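Local coordinates for multifunctional non-homologous end joining DNA repair protein LigD (Mycobacterium tuberculosis, PDB 2IRU) that probably works with Ku to repair DNA double-strand breaks by non-homologous end joining, this chain being its primase-like polymerase domain, at residues 254-259 / 269-274. Residues are numbered along the deposited sequence; the frame is centred on the assembly and turned at random.
Sequences VAAPRT and RQLSYD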
ATOM      1  N   VAL A 254      -9.220  -4.030   4.172  1.00  9.96           N
ATOM      2  CA  VAL A 254      -8.585  -3.058   3.269  1.00  9.95           C
ATOM      3  C   VAL A 254      -7.427  -2.322   3.960  1.00 10.41           C
ATOM      4  O   VAL A 254      -7.475  -2.105   5.198  1.00  9.14           O
ATOM      5  CB  VAL A 254      -9.669  -1.981   2.833  1.00 10.51           C
ATOM      6  CG1 VAL A 254      -9.060  -0.806   2.063  1.00 10.35           C
ATOM      7  CG2 VAL A 254     -10.775  -2.641   1.972  1.00 10.71           C
ATOM      8  N   ALA A 255      -6.440  -1.911   3.147  1.00  9.01           N
ATOM      9  CA  ALA A 255      -5.416  -0.990   3.630  1.00 10.33           C
ATOM     10  C   ALA A 255      -6.097   0.396   3.775  1.00 10.69           C
ATOM     11  O   ALA A 255      -6.146   1.201   2.804  1.00 10.99           O
ATOM     12  CB  ALA A 255      -4.248  -0.997   2.638  1.00 10.03           C
ATOM     13  N   ALA A 256      -6.666   0.663   4.955  1.00  9.47           N
ATOM     14  CA  ALA A 256      -7.651   1.758   5.109  1.00  9.00           C
ATOM     15  C   ALA A 256      -7.035   2.999   5.781  1.00 10.36           C
ATOM     16  O   ALA A 256      -6.556   2.879   6.925  1.00 10.39           O
ATOM     17  CB  ALA A 256      -8.880   1.308   5.921  1.00  9.34           C
ATOM     18  N   PRO A 257      -7.080   4.178   5.106  1.00 11.84           N
ATOM     19  CA  PRO A 257      -6.655   5.395   5.823  1.00 11.50           C
ATOM     20  C   PRO A 257      -7.518   5.665   7.044  1.00 11.81           C
ATOM     21  O   PRO A 257      -8.766   5.455   7.022  1.00 12.32           O
ATOM     22  CB  PRO A 257      -6.851   6.526   4.791  1.00 11.93           C
ATOM     23  CG  PRO A 257      -6.752   5.858   3.465  1.00 12.22           C
ATOM     24  CD  PRO A 257      -7.420   4.470   3.703  1.00 11.64           C
ATOM     25  N   ARG A 258      -6.850   6.142   8.101  1.00 11.41           N
ATOM     26  CA  ARG A 258      -7.512   6.454   9.371  1.00 12.68           C
ATOM     27  C   ARG A 258      -7.135   7.867   9.809  1.00 13.69           C
ATOM     28  O   ARG A 258      -6.161   8.458   9.305  1.00 13.76           O
ATOM     29  CB  ARG A 258      -7.094   5.465  10.480  1.00 12.60           C
ATOM     30  CG  ARG A 258      -7.169   3.976  10.079  1.00 14.39           C
ATOM     31  CD  ARG A 258      -8.568   3.534   9.625  1.00 14.82           C
ATOM     32  NE  ARG A 258      -9.496   3.295  10.739  1.00 15.42           N
ATOM     33  CZ  ARG A 258      -9.620   2.133  11.389  1.00 16.22           C
ATOM     34  NH1 ARG A 258      -8.855   1.084  11.080  1.00 13.61           N
ATOM     35  NH2 ARG A 258     -10.518   2.014  12.360  1.00 19.49           N
ATOM     36  N   THR A 259      -7.941   8.404  10.722  1.00 13.42           N
ATOM     37  CA  THR A 259      -7.540   9.606  11.478  1.00 14.67           C
ATOM     38  C   THR A 259      -6.691   9.222  12.705  1.00 14.43           C
ATOM     39  O   THR A 259      -6.770   8.092  13.234  1.00 14.26           O
ATOM     40  CB  THR A 259      -8.759  10.409  11.961  1.00 15.06           C
ATOM     41  OG1 THR A 259      -9.429   9.668  12.980  1.00 16.95           O
ATOM     42  CG2 THR A 259      -9.746  10.685  10.814  1.00 15.70           C
ATOM     43  N   ARG A 269      -9.768  -1.737  15.057  1.00 19.94           N
ATOM     44  CA  ARG A 269      -9.689  -2.952  14.287  1.00 19.21           C
ATOM     45  C   ARG A 269      -9.523  -2.617  12.821  1.00 17.97           C
ATOM     46  O   ARG A 269      -9.668  -1.461  12.416  1.00 17.42           O
ATOM     47  CB  ARG A 269     -10.954  -3.774  14.470  1.00 19.35           C
ATOM     48  CG  ARG A 269     -12.201  -3.004  14.138  1.00 20.86           C
ATOM     49  CD  ARG A 269     -13.395  -3.923  14.071  1.00 23.76           C
ATOM     50  NE  ARG A 269     -14.612  -3.181  13.769  1.00 25.00           N
ATOM     51  CZ  ARG A 269     -14.981  -2.760  12.560  1.00 25.17           C
ATOM     52  NH1 ARG A 269     -14.223  -2.982  11.464  1.00 22.08           N
ATOM     53  NH2 ARG A 269     -16.131  -2.095  12.453  1.00 27.97           N
ATOM     54  N   GLN A 270      -9.234  -3.646  12.033  1.00 16.62           N
ATOM     55  CA  GLN A 270      -9.119  -3.481  10.580  1.00 14.59           C
ATOM     56  C   GLN A 270     -10.514  -3.225   9.991  1.00 14.75           C
ATOM     57  O   GLN A 270     -11.518  -3.732  10.533  1.00 16.23           O
ATOM     58  CB  GLN A 270      -8.521  -4.745   9.971  1.00 14.81           C
ATOM     59  CG  GLN A 270      -7.170  -5.125  10.563  1.00 12.99           C
ATOM     60  CD  GLN A 270      -6.115  -4.040  10.356  1.00 14.00           C
ATOM     61  OE1 GLN A 270      -6.159  -3.274   9.380  1.00 13.84           O
ATOM     62  NE2 GLN A 270      -5.154  -3.978  11.286  1.00 13.71           N
ATOM     63  N   LEU A 271     -10.577  -2.473   8.892  1.00 14.06           N
ATOM     64  CA  LEU A 271     -11.863  -2.160   8.275  1.00 13.14           C
ATOM     65  C   LEU A 271     -12.144  -3.009   7.045  1.00 13.08           C
ATOM     66  O   LEU A 271     -11.222  -3.391   6.329  1.00 12.42           O
ATOM     67  CB  LEU A 271     -11.944  -0.675   7.905  1.00 13.46           C
ATOM     68  CG  LEU A 271     -11.765   0.344   9.026  1.00 13.13           C
ATOM     69  CD1 LEU A 271     -11.737   1.723   8.415  1.00 17.55           C
ATOM     70  CD2 LEU A 271     -12.857   0.240  10.102  1.00 16.41           C
ATOM     71  N   SER A 272     -13.424  -3.296   6.814  1.00 12.76           N
ATOM     72  CA  SER A 272     -13.843  -4.084   5.647  1.00 14.54           C
ATOM     73  C   SER A 272     -14.097  -3.158   4.464  1.00 13.39           C
ATOM     74  O   SER A 272     -14.374  -1.952   4.650  1.00 11.81           O
ATOM     75  CB  SER A 272     -15.139  -4.797   6.045  1.00 15.58           C
ATOM     76  OG  SER A 272     -15.407  -5.846   5.144  1.00 23.72           O
ATOM     77  N   TYR A 273     -14.028  -3.711   3.247  1.00 13.25           N
ATOM     78  CA  TYR A 273     -14.301  -2.928   2.063  1.00 13.86           C
ATOM     79  C   TYR A 273     -15.600  -2.118   2.089  1.00 13.03           C
ATOM     80  O   TYR A 273     -15.626  -0.962   1.626  1.00 13.91           O
ATOM     81  CB  TYR A 273     -14.227  -3.795   0.801  1.00 13.91           C
ATOM     82  CG  TYR A 273     -15.455  -4.638   0.552  1.00 13.51           C
ATOM     83  CD1 TYR A 273     -16.423  -4.221  -0.379  1.00 15.47           C
ATOM     84  CD2 TYR A 273     -15.661  -5.844   1.214  1.00 13.25           C
ATOM     85  CE1 TYR A 273     -17.561  -4.942  -0.630  1.00 13.61           C
ATOM     86  CE2 TYR A 273     -16.830  -6.588   0.975  1.00 12.27           C
ATOM     87  CZ  TYR A 273     -17.761  -6.140   0.017  1.00 13.72           C
ATOM     88  OH  TYR A 273     -18.895  -6.859  -0.247  1.00 14.72           O
ATOM     89  N   ASP A 274     -16.669  -2.708   2.617  1.00 13.55           N
ATOM     90  CA  ASP A 274     -17.947  -1.993   2.693  1.00 14.29           C
ATOM     91  C   ASP A 274     -17.867  -0.754   3.593  1.00 13.82           C
ATOM     92  O   ASP A 274     -18.403   0.305   3.241  1.00 13.58           O
ATOM     93  CB  ASP A 274     -19.076  -2.931   3.089  1.00 15.10           C
ATOM     94  CG  ASP A 274     -18.818  -3.623   4.411  1.00 18.04           C
ATOM     95  OD1 ASP A 274     -17.887  -4.460   4.493  1.00 20.62           O
ATOM     96  OD2 ASP A 274     -19.557  -3.334   5.364  1.00 24.07           O
TER
HETATM   97  O   HOH W   1      -7.864  -1.646   7.902  1.00 11.87           O
HETATM   98  O   HOH W   2     -11.717   0.422  14.427  1.00 27.25           O
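L271 lies under the guanidinium of R258, its CG 3.6 Å from the plane and over the centre of that face, with CD1 3.6 Å from R258 NE. Bends at chi2 and chi3 fold the arginine back over the leucine. In the plane of the same group, at its edge, R258 NH1 gives a nearly straight hydrogen bond (165°) to the carbonyl O of R269, 3.0 Å away, and bonds T174 OG1 as well. Packing stays close beyond the arginine: A256 CB meets L271 CD1 at 3.8 Å, and V254 CG2 touches the backbone at Y273 CA at 3.5 Å, while V276 of helix 273-283 covers V254 and A256. In the mixed sheet of this primase-polymerase domain, strand 253-257 lies between strand 171-174 and the short strand 271-272, which leads into that helix. Pairing of the two strands is slack; V254 N reaches L271 O through a bent bond (136°), and next to it a water that accepts from L271 N also lies within hydrogen-bonding distance of V254 O and Q270 OE1. The looser side is at exposed R269, where a second water joins R269 N to R258 NH2, and the R269 guanidinium turns back to Q270 O and forms a salt bridge with E275.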